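Local coordinates for lipase aflb (Neosartorya fumigata, PDB 6IDY), which probably hydrolyses the ester bonds of lipids as a fungal lipase of the alpha/beta-hydrolase fold, and binds a calcium ion, at residues 161-171 with 225-235; 206-217 with 238-249. All coordinates share one frame; numbering follows the deposited sequence.

Contact 1. Residues 161-171 with 225-235; sequences KPVILVPGTAT and SNVAVLSWSQG
V166 and V229 form the apolar centre, CG2 of V166 resting on CG1 of V229 at 3.6 Å. With its CG1 anti to the backbone N (chi1 -176°), V166 also spends its second methyl on the other segment, against the CA of G235. I164 extends the same face of the sheet, its CD1 lying 4.0 Å from CG2 of V227. On the other face the CB of L230 sits between CG1 of V163 and CD2 of L165, while CG2 of V163 meets the CB of A228. Between these layers runs a parallel ladder in which N-H groups of I164, V166, A228, L230 and W232 bind carbonyls across the gap; it is straight until W232 N, whose bond to V166 O is longer, 3.2 Å, and bent to 142°. There the strand ends in a type II' turn, with S233 at a left-handed phi of 54°. The turn has the form of the nucleophile elbow of alpha/beta-hydrolases, in the sequence SWSQG, a variant of the G-X-S-X-G pentapeptide. S233 OG bonds to H361 NE2, consistent with a nucleophile and its histidine. At the polar edge Q234 NE2 reaches T169 OG1 at 3.0 Å, nearly within the amide plane, and also bonds S201 O. T169 OG1 is further bonded to Q288. At the far end the aliphatic part of K161 passes N226 O, and its NZ forms a salt bridge with D254. Strand 190-195 flanks 161-166, strand 253-259 flanks 227-232, and helices 173-178 and 205-223 pack on opposite faces, touching L165 and V166.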
loop_
_atom_site.group_PDB
_atom_site.type_symbol
_atom_site.label_atom_id
_atom_site.label_comp_id
_atom_site.label_asym_id
_atom_site.label_seq_id
_atom_site.Cartn_x
_atom_site.Cartn_y
_atom_site.Cartn_z
ATOM N N LYS A 161 -16.955 -8.936 8.478
ATOM C CA LYS A 161 -16.324 -7.743 9.027
ATOM C C LYS A 161 -15.906 -6.794 7.890
ATOM O O LYS A 161 -15.186 -7.223 6.990
ATOM C CB LYS A 161 -15.102 -8.145 9.881
ATOM C CG LYS A 161 -14.412 -7.004 10.641
ATOM C CD LYS A 161 -15.222 -6.574 11.845
ATOM C CE LYS A 161 -14.341 -6.182 12.992
ATOM N NZ LYS A 161 -14.044 -7.340 13.880
ATOM N N PRO A 162 -16.341 -5.513 7.900
ATOM C CA PRO A 162 -15.888 -4.583 6.855
ATOM C C PRO A 162 -14.381 -4.349 6.958
ATOM O O PRO A 162 -13.862 -4.162 8.054
ATOM C CB PRO A 162 -16.691 -3.306 7.140
ATOM C CG PRO A 162 -17.847 -3.751 8.024
ATOM C CD PRO A 162 -17.241 -4.835 8.859
ATOM N N VAL A 163 -13.671 -4.445 5.829
ATOM C CA VAL A 163 -12.218 -4.268 5.772
ATOM C C VAL A 163 -11.888 -3.140 4.791
ATOM O O VAL A 163 -12.215 -3.227 3.604
ATOM C CB VAL A 163 -11.440 -5.586 5.464
ATOM C CG1 VAL A 163 -9.935 -5.339 5.379
ATOM C CG2 VAL A 163 -11.738 -6.662 6.504
ATOM N N ILE A 164 -11.250 -2.079 5.302
ATOM C CA ILE A 164 -10.855 -0.933 4.491
ATOM C C ILE A 164 -9.465 -1.188 3.939
ATOM O O ILE A 164 -8.513 -1.331 4.709
ATOM C CB ILE A 164 -10.934 0.409 5.278
ATOM C CG1 ILE A 164 -12.354 0.615 5.869
ATOM C CG2 ILE A 164 -10.519 1.590 4.378
ATOM C CD1 ILE A 164 -12.415 1.546 7.021
ATOM N N LEU A 165 -9.358 -1.234 2.605
ATOM C CA LEU A 165 -8.096 -1.438 1.909
ATOM C C LEU A 165 -7.487 -0.082 1.588
ATOM O O LEU A 165 -8.054 0.684 0.809
ATOM C CB LEU A 165 -8.285 -2.291 0.647
ATOM C CG LEU A 165 -8.987 -3.646 0.813
ATOM C CD1 LEU A 165 -9.180 -4.308 -0.536
ATOM C CD2 LEU A 165 -8.222 -4.573 1.774
ATOM N N VAL A 166 -6.366 0.239 2.253
ATOM C CA VAL A 166 -5.669 1.524 2.128
ATOM C C VAL A 166 -4.489 1.370 1.155
ATOM O O VAL A 166 -3.655 0.491 1.351
ATOM C CB VAL A 166 -5.261 2.117 3.514
ATOM C CG1 VAL A 166 -4.619 3.494 3.368
ATOM C CG2 VAL A 166 -6.464 2.202 4.452
ATOM N N PRO A 167 -4.410 2.208 0.100
ATOM C CA PRO A 167 -3.338 2.045 -0.894
ATOM C C PRO A 167 -1.983 2.573 -0.445
ATOM O O PRO A 167 -1.890 3.250 0.578
ATOM C CB PRO A 167 -3.860 2.859 -2.075
ATOM C CG PRO A 167 -4.617 3.966 -1.433
ATOM C CD PRO A 167 -5.319 3.309 -0.276
ATOM N N GLY A 168 -0.964 2.285 -1.251
ATOM C CA GLY A 168 0.394 2.753 -1.039
ATOM C C GLY A 168 0.718 3.932 -1.934
ATOM O O GLY A 168 -0.155 4.466 -2.626
ATOM N N THR A 169 1.988 4.332 -1.929
ATOM C CA THR A 169 2.499 5.463 -2.701
ATOM C C THR A 169 2.333 5.291 -4.205
ATOM O O THR A 169 2.634 4.217 -4.750
ATOM C CB THR A 169 3.963 5.717 -2.330
ATOM O OG1 THR A 169 4.059 5.960 -0.928
ATOM C CG2 THR A 169 4.575 6.868 -3.102
ATOM N N ALA A 170 1.839 6.369 -4.864
ATOM C CA ALA A 170 1.699 6.523 -6.313
ATOM C C ALA A 170 0.825 5.469 -7.007
ATOM O O ALA A 170 0.777 5.435 -8.238
ATOM C CB ALA A 170 3.084 6.561 -6.945
ATOM N N THR A 171 0.144 4.611 -6.233
ATOM C CA THR A 171 -0.633 3.524 -6.824
ATOM C C THR A 171 -2.076 3.529 -6.322
ATOM O O THR A 171 -2.289 3.456 -5.110
ATOM C CB THR A 171 0.085 2.167 -6.631
ATOM O OG1 THR A 171 1.503 2.361 -6.570
ATOM C CG2 THR A 171 -0.232 1.180 -7.750
ATOM N N SER A 225 -20.839 -1.304 12.916
ATOM C CA SER A 225 -19.898 -2.352 13.267
ATOM C C SER A 225 -18.508 -1.799 13.377
ATOM O O SER A 225 -18.203 -0.765 12.789
ATOM C CB SER A 225 -19.909 -3.417 12.164
ATOM O OG SER A 225 -18.973 -4.460 12.373
ATOM N N ASN A 226 -17.641 -2.519 14.091
ATOM C CA ASN A 226 -16.233 -2.186 14.124
ATOM C C ASN A 226 -15.666 -2.710 12.801
ATOM O O ASN A 226 -16.304 -3.524 12.124
ATOM C CB ASN A 226 -15.542 -2.803 15.334
ATOM C CG ASN A 226 -15.683 -1.969 16.586
ATOM O OD1 ASN A 226 -16.486 -1.032 16.664
ATOM N ND2 ASN A 226 -14.892 -2.280 17.596
ATOM N N VAL A 227 -14.517 -2.194 12.396
ATOM C CA VAL A 227 -13.913 -2.559 11.120
ATOM C C VAL A 227 -12.482 -3.021 11.315
ATOM O O VAL A 227 -11.931 -2.951 12.417
ATOM C CB VAL A 227 -13.981 -1.370 10.103
ATOM C CG1 VAL A 227 -15.423 -0.917 9.856
ATOM C CG2 VAL A 227 -13.099 -0.193 10.542
ATOM N N ALA A 228 -11.876 -3.448 10.215
ATOM C CA ALA A 228 -10.477 -3.781 10.119
ATOM C C ALA A 228 -9.923 -2.934 8.988
ATOM O O ALA A 228 -10.664 -2.517 8.093
ATOM C CB ALA A 228 -10.300 -5.252 9.815
ATOM N N VAL A 229 -8.633 -2.622 9.064
ATOM C CA VAL A 229 -7.933 -1.860 8.040
ATOM C C VAL A 229 -6.775 -2.726 7.555
ATOM O O VAL A 229 -6.027 -3.258 8.378
ATOM C CB VAL A 229 -7.414 -0.485 8.566
ATOM C CG1 VAL A 229 -6.571 0.221 7.514
ATOM C CG2 VAL A 229 -8.560 0.421 9.042
ATOM N N LEU A 230 -6.629 -2.867 6.231
ATOM C CA LEU A 230 -5.480 -3.550 5.652
ATOM C C LEU A 230 -4.811 -2.510 4.768
ATOM O O LEU A 230 -5.446 -1.959 3.869
ATOM C CB LEU A 230 -5.845 -4.824 4.872
ATOM C CG LEU A 230 -4.655 -5.724 4.497
ATOM C CD1 LEU A 230 -5.058 -7.175 4.516
ATOM C CD2 LEU A 230 -4.083 -5.357 3.127
ATOM N N SER A 231 -3.550 -2.206 5.062
ATOM C CA SER A 231 -2.818 -1.194 4.323
ATOM C C SER A 231 -1.584 -1.756 3.626
ATOM O O SER A 231 -1.097 -2.824 3.988
ATOM C CB SER A 231 -2.435 -0.048 5.257
ATOM O OG SER A 231 -1.328 -0.378 6.079
ATOM N N TRP A 232 -1.095 -1.030 2.614
ATOM C CA TRP A 232 0.123 -1.351 1.891
ATOM C C TRP A 232 1.002 -0.113 1.841
ATOM O O TRP A 232 0.488 0.980 1.623
ATOM C CB TRP A 232 -0.156 -1.864 0.455
ATOM C CG TRP A 232 1.102 -2.144 -0.328
ATOM C CD1 TRP A 232 2.117 -2.985 0.027
ATOM C CD2 TRP A 232 1.494 -1.544 -1.572
ATOM N NE1 TRP A 232 3.119 -2.945 -0.918
ATOM C CE2 TRP A 232 2.763 -2.066 -1.909
ATOM C CE3 TRP A 232 0.884 -0.628 -2.451
ATOM C CZ2 TRP A 232 3.436 -1.705 -3.088
ATOM C CZ3 TRP A 232 1.552 -0.268 -3.613
ATOM C CH2 TRP A 232 2.807 -0.812 -3.928
ATOM N N SER A 233 2.322 -0.287 2.059
ATOM C CA SER A 233 3.332 0.764 1.934
ATOM C C SER A 233 2.972 1.992 2.789
ATOM O O SER A 233 2.702 1.837 3.984
ATOM C CB SER A 233 3.495 1.123 0.452
ATOM O OG SER A 233 4.550 2.032 0.201
ATOM N N GLN A 234 2.900 3.189 2.162
ATOM C CA GLN A 234 2.515 4.450 2.795
ATOM C C GLN A 234 1.146 4.364 3.483
ATOM O O GLN A 234 0.888 5.126 4.410
ATOM C CB GLN A 234 2.510 5.578 1.764
ATOM C CG GLN A 234 2.391 6.964 2.385
ATOM C CD GLN A 234 1.670 7.907 1.474
ATOM O OE1 GLN A 234 0.717 8.574 1.872
ATOM N NE2 GLN A 234 2.115 7.991 0.237
ATOM N N GLY A 235 0.301 3.429 3.042
ATOM C CA GLY A 235 -1.005 3.174 3.653
ATOM C C GLY A 235 -0.935 2.992 5.158
ATOM O O GLY A 235 -1.849 3.409 5.874
#

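Contact 2. Residues 206-217 with 238-249; sequences QINSEYVAYAIN and DTQWALKYWPST
A213 and A242 meet methyl to methyl, CB to CB at 3.8 Å, where helices 206-217 and 238-245 cross at -69°. Small residues at the crossing let the segment axes approach to 7.9 Å. V212 widens the apolar patch: its CG1 touches A242 CB and lies beside T239, while CG2 lies 3.7 Å from the CB of D238. Farther along, CG2 of I216 presses on the CB of T249, the two side chains crossing at about a right angle.

Two tryptophans supply CH-pi contacts. The CB of A213 stands over the five-membered ring of W246, 3.8 Å from its centroid and 18° off the normal, and E210 CG touches the benzo end obliquely. W241 CG is anti to the backbone N (chi1 -173°), which swings the indole out to Q206; Y245 CE2 lies on one face and Q206 CG, nearer the rim, on the other. The Q206 amide stands almost upright to that indole, with OE1 3.5 Å from CZ2 of W241; this oxygen accepts from A436 N, and W241 NE1 bonds to Y438 OH.

Polar contacts are few. N217 ND2 donates to S248 OG at 3.2 Å, and S248 OG is also bonded to D133. T249 OG1 returns to W246 O at 2.7 Å, closing the turn after the helix and presenting CG2 to A213 O. S209 OG, tucked against W241 CB, bonds back to V205 O.

Helix 205-223 leads into strand 227-232 and helix 235-245 leaves it; packed together on one sheet face, they are successive crossover helices of an alpha/beta-hydrolase, the second beginning at the probable nucleophile elbow.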
loop_
_atom_site.group_PDB
_atom_site.type_symbol
_atom_site.label_atom_id
_atom_site.label_comp_id
_atom_site.label_asym_id
_atom_site.label_seq_id
_atom_site.Cartn_x
_atom_site.Cartn_y
_atom_site.Cartn_z
ATOM N N GLN A 206 -0.256 13.920 5.577
ATOM C CA GLN A 206 -1.180 14.492 6.570
ATOM C C GLN A 206 -2.591 14.662 5.985
ATOM O O GLN A 206 -3.569 14.460 6.699
ATOM C CB GLN A 206 -0.653 15.832 7.118
ATOM C CG GLN A 206 0.736 15.723 7.754
ATOM C CD GLN A 206 1.343 17.060 8.085
ATOM O OE1 GLN A 206 1.492 17.421 9.255
ATOM N NE2 GLN A 206 1.726 17.820 7.067
ATOM N N ILE A 207 -2.685 15.023 4.688
ATOM C CA ILE A 207 -3.950 15.169 3.961
ATOM C C ILE A 207 -4.466 13.773 3.616
ATOM O O ILE A 207 -5.650 13.502 3.801
ATOM C CB ILE A 207 -3.806 16.052 2.673
ATOM C CG1 ILE A 207 -3.255 17.485 2.970
ATOM C CG2 ILE A 207 -5.123 16.106 1.857
ATOM C CD1 ILE A 207 -4.038 18.365 3.967
ATOM N N ASN A 208 -3.575 12.887 3.113
ATOM C CA ASN A 208 -3.928 11.505 2.751
ATOM C C ASN A 208 -4.589 10.773 3.910
ATOM O O ASN A 208 -5.564 10.057 3.700
ATOM C CB ASN A 208 -2.692 10.727 2.256
ATOM C CG ASN A 208 -2.049 11.322 1.027
ATOM O OD1 ASN A 208 -2.658 12.103 0.294
ATOM N ND2 ASN A 208 -0.795 10.964 0.776
ATOM N N SER A 209 -4.065 10.989 5.135
ATOM C CA SER A 209 -4.541 10.397 6.385
ATOM C C SER A 209 -5.999 10.735 6.709
ATOM O O SER A 209 -6.677 9.919 7.328
ATOM C CB SER A 209 -3.644 10.825 7.538
ATOM O OG SER A 209 -2.308 10.440 7.266
ATOM N N GLU A 210 -6.473 11.932 6.307
ATOM C CA GLU A 210 -7.848 12.395 6.528
ATOM C C GLU A 210 -8.840 11.465 5.847
ATOM O O GLU A 210 -9.911 11.199 6.396
ATOM C CB GLU A 210 -8.038 13.821 6.001
ATOM C CG GLU A 210 -7.312 14.865 6.827
ATOM C CD GLU A 210 -7.750 16.287 6.557
ATOM O OE1 GLU A 210 -8.920 16.495 6.165
ATOM O OE2 GLU A 210 -6.923 17.202 6.752
ATOM N N TYR A 211 -8.470 10.960 4.652
ATOM C CA TYR A 211 -9.288 10.026 3.892
ATOM C C TYR A 211 -9.436 8.704 4.632
ATOM O O TYR A 211 -10.511 8.125 4.593
ATOM C CB TYR A 211 -8.725 9.829 2.477
ATOM C CG TYR A 211 -8.843 11.076 1.628
ATOM C CD1 TYR A 211 -9.981 11.321 0.868
ATOM C CD2 TYR A 211 -7.831 12.033 1.616
ATOM C CE1 TYR A 211 -10.108 12.481 0.104
ATOM C CE2 TYR A 211 -7.948 13.201 0.863
ATOM C CZ TYR A 211 -9.084 13.414 0.100
ATOM O OH TYR A 211 -9.190 14.538 -0.675
ATOM N N VAL A 212 -8.372 8.255 5.332
ATOM C CA VAL A 212 -8.378 7.030 6.136
ATOM C C VAL A 212 -9.256 7.244 7.376
ATOM O O VAL A 212 -10.118 6.410 7.647
ATOM C CB VAL A 212 -6.959 6.517 6.512
ATOM C CG1 VAL A 212 -7.039 5.261 7.381
ATOM C CG2 VAL A 212 -6.127 6.245 5.270
ATOM N N ALA A 213 -9.037 8.355 8.115
ATOM C CA ALA A 213 -9.814 8.700 9.319
ATOM C C ALA A 213 -11.298 8.785 8.988
ATOM O O ALA A 213 -12.109 8.179 9.691
ATOM C CB ALA A 213 -9.333 10.020 9.907
ATOM N N TYR A 214 -11.654 9.481 7.882
ATOM C CA TYR A 214 -13.055 9.561 7.488
ATOM C C TYR A 214 -13.603 8.205 7.067
ATOM O O TYR A 214 -14.703 7.864 7.496
ATOM C CB TYR A 214 -13.323 10.643 6.426
ATOM C CG TYR A 214 -14.801 10.834 6.162
ATOM C CD1 TYR A 214 -15.578 11.645 6.984
ATOM C CD2 TYR A 214 -15.432 10.176 5.109
ATOM C CE1 TYR A 214 -16.943 11.809 6.756
ATOM C CE2 TYR A 214 -16.797 10.321 4.879
ATOM C CZ TYR A 214 -17.550 11.142 5.703
ATOM O OH TYR A 214 -18.898 11.284 5.475
ATOM N N ALA A 215 -12.844 7.431 6.254
ATOM C CA ALA A 215 -13.265 6.099 5.791
ATOM C C ALA A 215 -13.551 5.181 6.971
ATOM O O ALA A 215 -14.568 4.493 6.969
ATOM C CB ALA A 215 -12.214 5.481 4.877
ATOM N N ILE A 216 -12.693 5.219 8.009
ATOM C CA ILE A 216 -12.898 4.420 9.216
ATOM C C ILE A 216 -14.243 4.743 9.868
ATOM O O ILE A 216 -15.078 3.849 10.016
ATOM C CB ILE A 216 -11.711 4.525 10.210
ATOM C CG1 ILE A 216 -10.440 3.825 9.647
ATOM C CG2 ILE A 216 -12.105 3.916 11.555
ATOM C CD1 ILE A 216 -9.106 4.192 10.406
ATOM N N ASN A 217 -14.461 6.021 10.221
ATOM C CA ASN A 217 -15.686 6.472 10.879
ATOM C C ASN A 217 -16.924 6.340 10.003
ATOM O O ASN A 217 -17.994 6.019 10.520
ATOM C CB ASN A 217 -15.521 7.886 11.425
ATOM C CG ASN A 217 -14.641 7.933 12.652
ATOM O OD1 ASN A 217 -14.467 6.937 13.371
ATOM N ND2 ASN A 217 -14.086 9.096 12.936
ATOM N N ASP A 238 -0.510 6.464 6.649
ATOM C CA ASP A 238 -1.801 7.154 6.575
ATOM C C ASP A 238 -2.734 6.686 7.690
ATOM O O ASP A 238 -3.429 7.509 8.287
ATOM C CB ASP A 238 -2.475 6.913 5.211
ATOM C CG ASP A 238 -1.669 7.338 3.997
ATOM O OD1 ASP A 238 -0.729 8.141 4.156
ATOM O OD2 ASP A 238 -1.992 6.879 2.889
ATOM N N THR A 239 -2.736 5.363 7.973
ATOM C CA THR A 239 -3.575 4.763 9.004
ATOM C C THR A 239 -3.097 5.141 10.395
ATOM O O THR A 239 -3.914 5.540 11.218
ATOM C CB THR A 239 -3.707 3.250 8.798
ATOM O OG1 THR A 239 -4.078 2.999 7.444
ATOM C CG2 THR A 239 -4.732 2.606 9.761
ATOM N N GLN A 240 -1.782 5.012 10.655
ATOM C CA GLN A 240 -1.177 5.357 11.944
ATOM C C GLN A 240 -1.419 6.827 12.297
ATOM O O GLN A 240 -1.747 7.121 13.449
ATOM C CB GLN A 240 0.328 5.019 11.953
ATOM C CG GLN A 240 0.980 5.106 13.338
ATOM C CD GLN A 240 0.622 3.996 14.307
ATOM O OE1 GLN A 240 -0.273 3.160 14.074
ATOM N NE2 GLN A 240 1.323 3.978 15.439
ATOM N N TRP A 241 -1.272 7.739 11.309
ATOM C CA TRP A 241 -1.532 9.171 11.502
ATOM C C TRP A 241 -3.025 9.390 11.807
ATOM O O TRP A 241 -3.345 10.119 12.739
ATOM C CB TRP A 241 -1.070 9.998 10.276
ATOM C CG TRP A 241 -1.156 11.490 10.463
ATOM C CD1 TRP A 241 -2.262 12.276 10.307
ATOM C CD2 TRP A 241 -0.079 12.378 10.808
ATOM N NE1 TRP A 241 -1.946 13.595 10.541
ATOM C CE2 TRP A 241 -0.608 13.690 10.833
ATOM C CE3 TRP A 241 1.283 12.190 11.121
ATOM C CZ2 TRP A 241 0.173 14.808 11.164
ATOM C CZ3 TRP A 241 2.066 13.302 11.409
ATOM C CH2 TRP A 241 1.515 14.592 11.418
ATOM N N ALA A 242 -3.929 8.722 11.058
ATOM C CA ALA A 242 -5.384 8.808 11.278
ATOM C C ALA A 242 -5.750 8.322 12.690
ATOM O O ALA A 242 -6.499 8.997 13.392
ATOM C CB ALA A 242 -6.131 7.988 10.226
ATOM N N LEU A 243 -5.166 7.190 13.122
ATOM C CA LEU A 243 -5.410 6.631 14.452
ATOM C C LEU A 243 -4.911 7.566 15.564
ATOM O O LEU A 243 -5.612 7.777 16.553
ATOM C CB LEU A 243 -4.790 5.228 14.583
ATOM C CG LEU A 243 -5.429 4.115 13.743
ATOM C CD1 LEU A 243 -4.533 2.882 13.718
ATOM C CD2 LEU A 243 -6.849 3.761 14.251
ATOM N N LYS A 244 -3.726 8.150 15.378
ATOM C CA LYS A 244 -3.136 9.070 16.349
ATOM C C LYS A 244 -3.964 10.359 16.516
ATOM O O LYS A 244 -4.371 10.690 17.630
ATOM C CB LYS A 244 -1.684 9.409 15.950
ATOM C CG LYS A 244 -1.038 10.495 16.822
ATOM C CD LYS A 244 0.478 10.545 16.658
ATOM C CE LYS A 244 1.096 11.444 17.695
ATOM N NZ LYS A 244 2.466 11.853 17.299
ATOM N N TYR A 245 -4.190 11.085 15.409
ATOM C CA TYR A 245 -4.832 12.392 15.446
ATOM C C TYR A 245 -6.360 12.372 15.368
ATOM O O TYR A 245 -6.972 13.405 15.615
ATOM C CB TYR A 245 -4.210 13.307 14.392
ATOM C CG TYR A 245 -2.744 13.541 14.690
ATOM C CD1 TYR A 245 -2.348 14.304 15.787
ATOM C CD2 TYR A 245 -1.753 12.913 13.944
ATOM C CE1 TYR A 245 -1.001 14.492 16.091
ATOM C CE2 TYR A 245 -0.403 13.097 14.234
ATOM C CZ TYR A 245 -0.031 13.885 15.311
ATOM O OH TYR A 245 1.298 14.064 15.599
ATOM N N TRP A 246 -6.987 11.221 15.090
ATOM C CA TRP A 246 -8.456 11.135 15.146
ATOM C C TRP A 246 -8.722 9.997 16.130
ATOM O O TRP A 246 -9.013 8.883 15.684
ATOM C CB TRP A 246 -9.096 10.870 13.763
ATOM C CG TRP A 246 -9.270 12.083 12.896
ATOM C CD1 TRP A 246 -10.438 12.735 12.624
ATOM C CD2 TRP A 246 -8.254 12.735 12.117
ATOM N NE1 TRP A 246 -10.209 13.773 11.747
ATOM C CE2 TRP A 246 -8.876 13.793 11.417
ATOM C CE3 TRP A 246 -6.870 12.538 11.957
ATOM C CZ2 TRP A 246 -8.164 14.650 10.570
ATOM C CZ3 TRP A 246 -6.163 13.398 11.128
ATOM C CH2 TRP A 246 -6.808 14.436 10.441
ATOM N N PRO A 247 -8.537 10.217 17.466
ATOM C CA PRO A 247 -8.702 9.107 18.431
ATOM C C PRO A 247 -10.027 8.352 18.373
ATOM O O PRO A 247 -10.064 7.194 18.791
ATOM C CB PRO A 247 -8.498 9.780 19.795
ATOM C CG PRO A 247 -7.708 10.988 19.508
ATOM C CD PRO A 247 -8.157 11.464 18.164
ATOM N N SER A 248 -11.107 8.977 17.850
ATOM C CA SER A 248 -12.408 8.305 17.734
ATOM C C SER A 248 -12.310 7.054 16.844
ATOM O O SER A 248 -13.024 6.081 17.078
ATOM C CB SER A 248 -13.461 9.261 17.187
ATOM O OG SER A 248 -13.110 9.701 15.885
ATOM N N THR A 249 -11.388 7.062 15.860
ATOM C CA THR A 249 -11.162 5.934 14.948
ATOM C C THR A 249 -10.623 4.704 15.676
ATOM O O THR A 249 -10.953 3.582 15.287
ATOM C CB THR A 249 -10.245 6.321 13.783
ATOM O OG1 THR A 249 -8.933 6.589 14.277
ATOM C CG2 THR A 249 -10.788 7.492 12.956
#

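Overall arrangement
The segments of the two contacts alternate along the chain, running strand, helix, strand, helix, and their centres lie 11 Å apart. Contact 1 pairs two central strands of the sheet; contact 2 joins the helices lying on its I164 and V166 face. V166 CG1 touches V212 CG2 at 3.7 Å, and I164 CD1 reaches the CA of I216 at 3.6 Å. A probable hydrogen bond of 3.0 Å from N208 ND2 to Q234 OE1 ties helix 205-223 to the residue after S233, and so probably to the active site. The bound calcium ion, whose site includes D255, lies about 7 Å from the side chain of K161 in contact 1 and about 13 Å from that of L243 in contact 2.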